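Long-range contacts in lectin (Cicer arietinum, PDB 4OEI), which probably binds carbohydrates, as lectins do, and holds a metal ion in the central channel of a hemopexin-type beta-propeller: residues G60-F65 with F75-C80; I117-R122 with Y130-D135. One frame throughout, in Å; residues are numbered along the deposited sequence.

Interaction 1. Residues G60-F65 with F75-C80. With MG (magnesium ion), chain D.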
loop_
_atom_site.group_PDB
_atom_site.type_symbol
_atom_site.label_atom_id
_atom_site.label_comp_id
_atom_site.label_asym_id
_atom_site.label_seq_id
_atom_site.Cartn_x
_atom_site.Cartn_y
_atom_site.Cartn_z
ATOM N N GLY A 60 1.727 10.025 2.945
ATOM C CA GLY A 60 2.473 10.442 4.112
ATOM C C GLY A 60 2.783 9.275 5.028
ATOM O O GLY A 60 2.583 8.112 4.667
ATOM N N ILE A 61 3.270 9.593 6.222
ATOM C CA ILE A 61 3.634 8.582 7.205
ATOM C C ILE A 61 2.738 8.756 8.431
ATOM O O ILE A 61 2.625 9.862 8.957
ATOM C CB ILE A 61 5.136 8.727 7.598
ATOM C CG1 ILE A 61 6.038 8.314 6.419
ATOM C CG2 ILE A 61 5.466 7.834 8.768
ATOM C CD1 ILE A 61 6.481 9.445 5.530
ATOM N N ASP A 62 2.081 7.684 8.881
ATOM C CA ASP A 62 1.200 7.797 10.044
ATOM C C ASP A 62 1.798 7.287 11.354
ATOM O O ASP A 62 1.222 7.481 12.424
ATOM C CB ASP A 62 -0.213 7.218 9.768
ATOM C CG ASP A 62 -0.225 5.726 9.411
ATOM O OD1 ASP A 62 0.556 4.925 9.982
ATOM O OD2 ASP A 62 -1.074 5.347 8.564
ATOM N N CYS A 63 2.951 6.637 11.266
ATOM C CA CYS A 63 3.648 6.159 12.447
ATOM C C CYS A 63 5.065 5.797 12.089
ATOM O O CYS A 63 5.343 5.414 10.953
ATOM C CB CYS A 63 2.966 4.907 12.988
ATOM S SG CYS A 63 3.798 4.226 14.449
ATOM N N SER A 64 5.973 5.933 13.050
ATOM C CA SER A 64 7.358 5.575 12.801
ATOM C C SER A 64 8.229 5.671 14.041
ATOM O O SER A 64 7.789 6.141 15.083
ATOM C CB SER A 64 7.926 6.455 11.679
ATOM O OG SER A 64 7.885 7.824 12.020
ATOM N N PHE A 65 9.462 5.191 13.921
ATOM C CA PHE A 65 10.403 5.233 15.025
ATOM C C PHE A 65 11.820 4.965 14.530
ATOM O O PHE A 65 12.028 4.191 13.593
ATOM C CB PHE A 65 10.000 4.232 16.134
ATOM C CG PHE A 65 10.043 2.771 15.720
ATOM C CD1 PHE A 65 11.230 2.045 15.782
ATOM C CD2 PHE A 65 8.874 2.111 15.333
ATOM C CE1 PHE A 65 11.253 0.676 15.466
ATOM C CE2 PHE A 65 8.879 0.758 15.017
ATOM C CZ PHE A 65 10.074 0.029 15.086
ATOM N N PHE A 75 5.512 3.917 8.662
ATOM C CA PHE A 75 4.283 3.188 8.370
ATOM C C PHE A 75 3.207 4.043 7.717
ATOM O O PHE A 75 3.203 5.283 7.797
ATOM C CB PHE A 75 3.627 2.701 9.670
ATOM C CG PHE A 75 4.514 1.865 10.546
ATOM C CD1 PHE A 75 4.362 0.472 10.592
ATOM C CD2 PHE A 75 5.482 2.463 11.350
ATOM C CE1 PHE A 75 5.157 -0.312 11.429
ATOM C CE2 PHE A 75 6.283 1.684 12.191
ATOM C CZ PHE A 75 6.120 0.287 12.232
ATOM N N TYR A 76 2.286 3.342 7.073
ATOM C CA TYR A 76 1.101 3.948 6.508
ATOM C C TYR A 76 0.060 2.855 6.442
ATOM O O TYR A 76 0.108 1.986 5.579
ATOM C CB TYR A 76 1.311 4.530 5.121
ATOM C CG TYR A 76 0.017 5.147 4.693
ATOM C CD1 TYR A 76 -0.467 6.298 5.330
ATOM C CD2 TYR A 76 -0.813 4.499 3.784
ATOM C CE1 TYR A 76 -1.746 6.778 5.079
ATOM C CE2 TYR A 76 -2.094 4.972 3.527
ATOM C CZ TYR A 76 -2.551 6.107 4.179
ATOM O OH TYR A 76 -3.819 6.555 3.932
ATOM N N GLU A 77 -0.880 2.905 7.379
ATOM C CA GLU A 77 -1.924 1.895 7.481
ATOM C C GLU A 77 -1.210 0.546 7.621
ATOM O O GLU A 77 -0.158 0.485 8.257
ATOM C CB GLU A 77 -2.843 1.947 6.264
ATOM C CG GLU A 77 -3.538 3.298 6.138
ATOM C CD GLU A 77 -4.640 3.317 5.100
ATOM O OE1 GLU A 77 -4.686 2.385 4.268
ATOM O OE2 GLU A 77 -5.449 4.276 5.116
ATOM N N ASN A 78 -1.721 -0.528 7.033
ATOM C CA ASN A 78 -1.042 -1.805 7.239
ATOM C C ASN A 78 0.350 -1.997 6.605
ATOM O O ASN A 78 0.947 -3.071 6.738
ATOM C CB ASN A 78 -1.977 -2.981 6.872
ATOM C CG ASN A 78 -2.138 -3.177 5.368
ATOM O OD1 ASN A 78 -1.229 -2.893 4.600
ATOM N ND2 ASN A 78 -3.288 -3.703 4.951
ATOM N N PHE A 79 0.886 -0.968 5.946
ATOM C CA PHE A 79 2.205 -1.094 5.315
ATOM C C PHE A 79 3.323 -0.333 6.039
ATOM O O PHE A 79 3.064 0.651 6.736
ATOM C CB PHE A 79 2.135 -0.642 3.852
ATOM C CG PHE A 79 1.236 -1.500 2.995
ATOM C CD1 PHE A 79 -0.075 -1.111 2.724
ATOM C CD2 PHE A 79 1.697 -2.706 2.464
ATOM C CE1 PHE A 79 -0.921 -1.911 1.935
ATOM C CE2 PHE A 79 0.867 -3.513 1.677
ATOM C CZ PHE A 79 -0.443 -3.114 1.409
ATOM N N CYS A 80 4.562 -0.790 5.879
ATOM C CA CYS A 80 5.708 -0.142 6.522
ATOM C C CYS A 80 6.990 -0.418 5.751
ATOM O O CYS A 80 7.013 -1.254 4.852
ATOM C CB CYS A 80 5.877 -0.662 7.952
ATOM S SG CYS A 80 6.302 -2.425 8.038
HETATM MG MG MG D . -0.268 8.240 14.215
HETATM O O HOH W 1 0.485 2.081 10.240
HETATM O O HOH W 2 -2.657 7.405 14.346
#

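Interaction 2. Residues I117-R122 with Y130-D135. With MG (magnesium ion), chain D; SO4 (sulfate ion), chain C.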
loop_
_atom_site.group_PDB
_atom_site.type_symbol
_atom_site.label_atom_id
_atom_site.label_comp_id
_atom_site.label_asym_id
_atom_site.label_seq_id
_atom_site.Cartn_x
_atom_site.Cartn_y
_atom_site.Cartn_z
ATOM N N ILE A 117 -0.613 1.081 13.116
ATOM C CA ILE A 117 -0.058 1.436 14.421
ATOM C C ILE A 117 -0.174 2.968 14.527
ATOM O O ILE A 117 0.125 3.692 13.570
ATOM C CB ILE A 117 1.412 0.993 14.546
ATOM C CG1 ILE A 117 1.498 -0.532 14.355
ATOM C CG2 ILE A 117 1.971 1.406 15.907
ATOM C CD1 ILE A 117 2.903 -1.112 14.444
ATOM N N ASP A 118 -0.613 3.450 15.689
ATOM C CA ASP A 118 -0.796 4.885 15.923
ATOM C C ASP A 118 0.496 5.658 16.117
ATOM O O ASP A 118 0.693 6.726 15.536
ATOM C CB ASP A 118 -1.660 5.114 17.165
ATOM C CG ASP A 118 -3.107 4.691 16.962
ATOM O OD1 ASP A 118 -3.771 4.376 17.986
ATOM O OD2 ASP A 118 -3.598 4.693 15.788
ATOM N N ALA A 119 1.375 5.141 16.966
ATOM C CA ALA A 119 2.610 5.863 17.238
ATOM C C ALA A 119 3.635 4.951 17.856
ATOM O O ALA A 119 3.332 3.822 18.220
ATOM C CB ALA A 119 2.328 7.020 18.202
ATOM N N ALA A 120 4.851 5.459 17.988
ATOM C CA ALA A 120 5.916 4.671 18.564
ATOM C C ALA A 120 7.142 5.508 18.906
ATOM O O ALA A 120 7.267 6.655 18.472
ATOM C CB ALA A 120 6.292 3.557 17.576
ATOM N N PHE A 121 8.034 4.926 19.707
ATOM C CA PHE A 121 9.279 5.589 20.071
ATOM C C PHE A 121 10.321 4.583 20.565
ATOM O O PHE A 121 9.992 3.559 21.162
ATOM C CB PHE A 121 9.048 6.720 21.099
ATOM C CG PHE A 121 8.776 6.251 22.509
ATOM C CD1 PHE A 121 7.484 6.254 23.023
ATOM C CD2 PHE A 121 9.817 5.847 23.336
ATOM C CE1 PHE A 121 7.239 5.863 24.339
ATOM C CE2 PHE A 121 9.578 5.454 24.650
ATOM C CZ PHE A 121 8.289 5.464 25.153
ATOM N N ARG A 122 11.581 4.893 20.282
ATOM C CA ARG A 122 12.722 4.060 20.644
ATOM C C ARG A 122 13.040 4.101 22.139
ATOM O O ARG A 122 13.062 5.171 22.749
ATOM C CB ARG A 122 13.954 4.520 19.854
ATOM C CG ARG A 122 15.213 3.677 20.041
ATOM C CD ARG A 122 15.170 2.436 19.181
ATOM N NE ARG A 122 16.483 1.818 19.024
ATOM C CZ ARG A 122 17.150 1.182 19.986
ATOM N NH1 ARG A 122 16.635 1.066 21.207
ATOM N NH2 ARG A 122 18.334 0.646 19.722
ATOM N N TYR A 130 8.704 0.931 21.719
ATOM C CA TYR A 130 7.336 0.877 22.247
ATOM C C TYR A 130 6.405 1.389 21.133
ATOM O O TYR A 130 6.712 2.374 20.454
ATOM C CB TYR A 130 7.200 1.763 23.500
ATOM C CG TYR A 130 7.992 1.287 24.705
ATOM C CD1 TYR A 130 7.546 0.222 25.493
ATOM C CD2 TYR A 130 9.201 1.893 25.047
ATOM C CE1 TYR A 130 8.284 -0.225 26.591
ATOM C CE2 TYR A 130 9.949 1.456 26.133
ATOM C CZ TYR A 130 9.491 0.398 26.902
ATOM O OH TYR A 130 10.249 -0.034 27.971
ATOM N N LEU A 131 5.281 0.709 20.935
ATOM C CA LEU A 131 4.312 1.090 19.913
ATOM C C LEU A 131 2.908 1.146 20.522
ATOM O O LEU A 131 2.577 0.370 21.415
ATOM C CB LEU A 131 4.357 0.095 18.743
ATOM C CG LEU A 131 5.743 -0.128 18.118
ATOM C CD1 LEU A 131 6.493 -1.199 18.906
ATOM C CD2 LEU A 131 5.592 -0.554 16.674
ATOM N N PHE A 132 2.085 2.065 20.024
ATOM C CA PHE A 132 0.736 2.271 20.534
ATOM C C PHE A 132 -0.361 2.165 19.472
ATOM O O PHE A 132 -0.182 2.588 18.326
ATOM C CB PHE A 132 0.668 3.655 21.191
ATOM C CG PHE A 132 1.795 3.926 22.149
ATOM C CD1 PHE A 132 1.666 3.631 23.500
ATOM C CD2 PHE A 132 3.017 4.416 21.685
ATOM C CE1 PHE A 132 2.737 3.821 24.377
ATOM C CE2 PHE A 132 4.094 4.608 22.556
ATOM C CZ PHE A 132 3.955 4.305 23.904
ATOM N N LYS A 133 -1.499 1.607 19.873
ATOM C CA LYS A 133 -2.666 1.458 19.007
ATOM C C LYS A 133 -3.837 1.480 19.979
ATOM O O LYS A 133 -3.904 0.664 20.898
ATOM C CB LYS A 133 -2.619 0.129 18.239
ATOM C CG LYS A 133 -3.809 -0.121 17.295
ATOM C CD LYS A 133 -4.015 1.026 16.320
ATOM C CE LYS A 133 -5.141 0.751 15.345
ATOM N NZ LYS A 133 -4.773 -0.259 14.308
ATOM N N GLY A 134 -4.748 2.427 19.796
ATOM C CA GLY A 134 -5.874 2.533 20.700
ATOM C C GLY A 134 -5.390 2.774 22.118
ATOM O O GLY A 134 -4.557 3.646 22.363
ATOM N N ASP A 135 -5.904 1.991 23.056
ATOM C CA ASP A 135 -5.521 2.120 24.455
ATOM C C ASP A 135 -4.546 1.016 24.851
ATOM O O ASP A 135 -4.297 0.796 26.036
ATOM C CB ASP A 135 -6.767 2.051 25.345
ATOM C CG ASP A 135 -7.536 0.750 25.175
ATOM O OD1 ASP A 135 -8.600 0.600 25.813
ATOM O OD2 ASP A 135 -7.082 -0.124 24.406
HETATM MG MG MG D . -0.268 8.240 14.215
HETATM S S SO4 C . 7.319 -0.961 30.243
HETATM O O1 SO4 C . 7.236 -1.320 31.671
HETATM O O2 SO4 C . 8.698 -1.147 29.766
HETATM O O3 SO4 C . 6.423 -1.832 29.467
HETATM O O4 SO4 C . 6.906 0.441 30.072
HETATM O O HOH W 3 -2.671 4.568 20.607
HETATM O O HOH W 2 -2.657 7.405 14.346
#

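Interaction 1. Residues G60-F65 with F75-C80
The carbonyl oxygen of Gly60 lies near the ring of Tyr76, 3.6 Å from its CD1. Gly60 follows the helix 55-59, and its positive phi (101°) is a backbone shape natural to glycine. The side chain of Ile61 leaves the backbone away from the other segment and packs on Ala5, yet its CG2 still meets Phe75 O.

Asp62 makes the main polar link. Its amide gives a hydrogen bond to Phe75 O (2.9 Å). Its carboxylate, with CG between backbone N and carbonyl carbon (chi1 61°), reaches the type II' turn from Tyr76 to Phe79: OD2 receives Glu77 N at 2.7 Å on its syn lone pair, while OD1 accepts a water that also donates to Glu77 O. One carboxylate thus grips Glu77 twice, its N directly and its O through the water, which suits aspartate with its two acceptors on a short stem. The backbone Asp62 O binds the magnesium ion at 2.5 Å.

Cys63 O then accepts Phe75 N at 2.7 Å and also lies at the edge of the Phe75 ring. The small, polarisable SG sits obliquely to that ring, 4.7 Å from its centroid. Last, Phe65 CE2 comes to the edge of the Phe75 ring, 3.9 Å from its CE2.

A hairpin of the two inner strands of a blade, its backbone carbonyl turned to a central ion beside those of Asn4, Asp118 and Asp171, is characteristic of the four-bladed hemopexin propeller.

Interaction 2. Residues I117-R122 with Y130-D135
Phe121, Tyr130 and Phe132 form an aromatic cluster on one face of an antiparallel strand pair. A first torsion of 75° tucks the Phe121 ring over the backbone and leans it toward the facing strand. There its CE2 meets Tyr130 CD2 at 3.6 Å, with Tyr130 CB over one of its faces, and its CE1 meets Phe132 CZ at 3.7 Å. The Tyr130 ring is inclined to it by 43°, whereas the Phe132 ring meets it rim to rim. Large apolar rings suit this buried face, where each meets the next along its rim or over a CB. Tyr130 OH donates to a sulfate, probably from the crystallisation liquor, that Tyr137 and Gln149 also bind. Phe121 and Tyr130 exchange two backbone hydrogen bonds. On the reverse face small Ala120 takes Leu131 CG against its methyl, and Ile117 CD1 touches Leu131 CD2 (3.5 Å).

The other end is more open to solvent, held by polar bonds and water instead of close apolar packing. Two residues, Asp118 and Ala119, stand opposite the single Phe132, a classic beta bulge, and Phe132 O accepts both amides, that of Ala119 the longer. Asp118 OD1 takes Gly134 N at 2.8 Å and a water that also donates to Gly134 O; Gly134, with positive phi, suits the turn. Across this carboxylate, at about a right angle, runs the Lys133 chain, but its NZ goes to the carbonyls of Gly116 and Val112. Asp118 O binds the magnesium ion (2.2 Å).

Within a predicted hemopexin repeat (114-161), this hairpin forms the inner strands of a blade. Strand 136-141 supports Tyr130 and Phe132 through Tyr137, Phe195 meets Phe121 edge-to-face, and strand 63-66 packs against Ala120 and Leu131 through Phe65.

After the N-terminal sheet (strands 5-8 to 40-43) the chain reaches interaction 1, which closes the hairpin of strands 63-66 and 71-76 together with the turn into strand 79-84. The remaining strand of that sheet and the helix at 101-104 follow before interaction 2 closes the next hairpin, of strands 119-122 and 128-133. The two contacts are in series, neither nested nor crossed, and each joins the first two strands of its own four-stranded sheet. Side by side, they meet where Cys63 packs on Ile117 and Ala119. One magnesium ion and one of its water ligands belong to both, tying adjacent blades together at the propeller's axis.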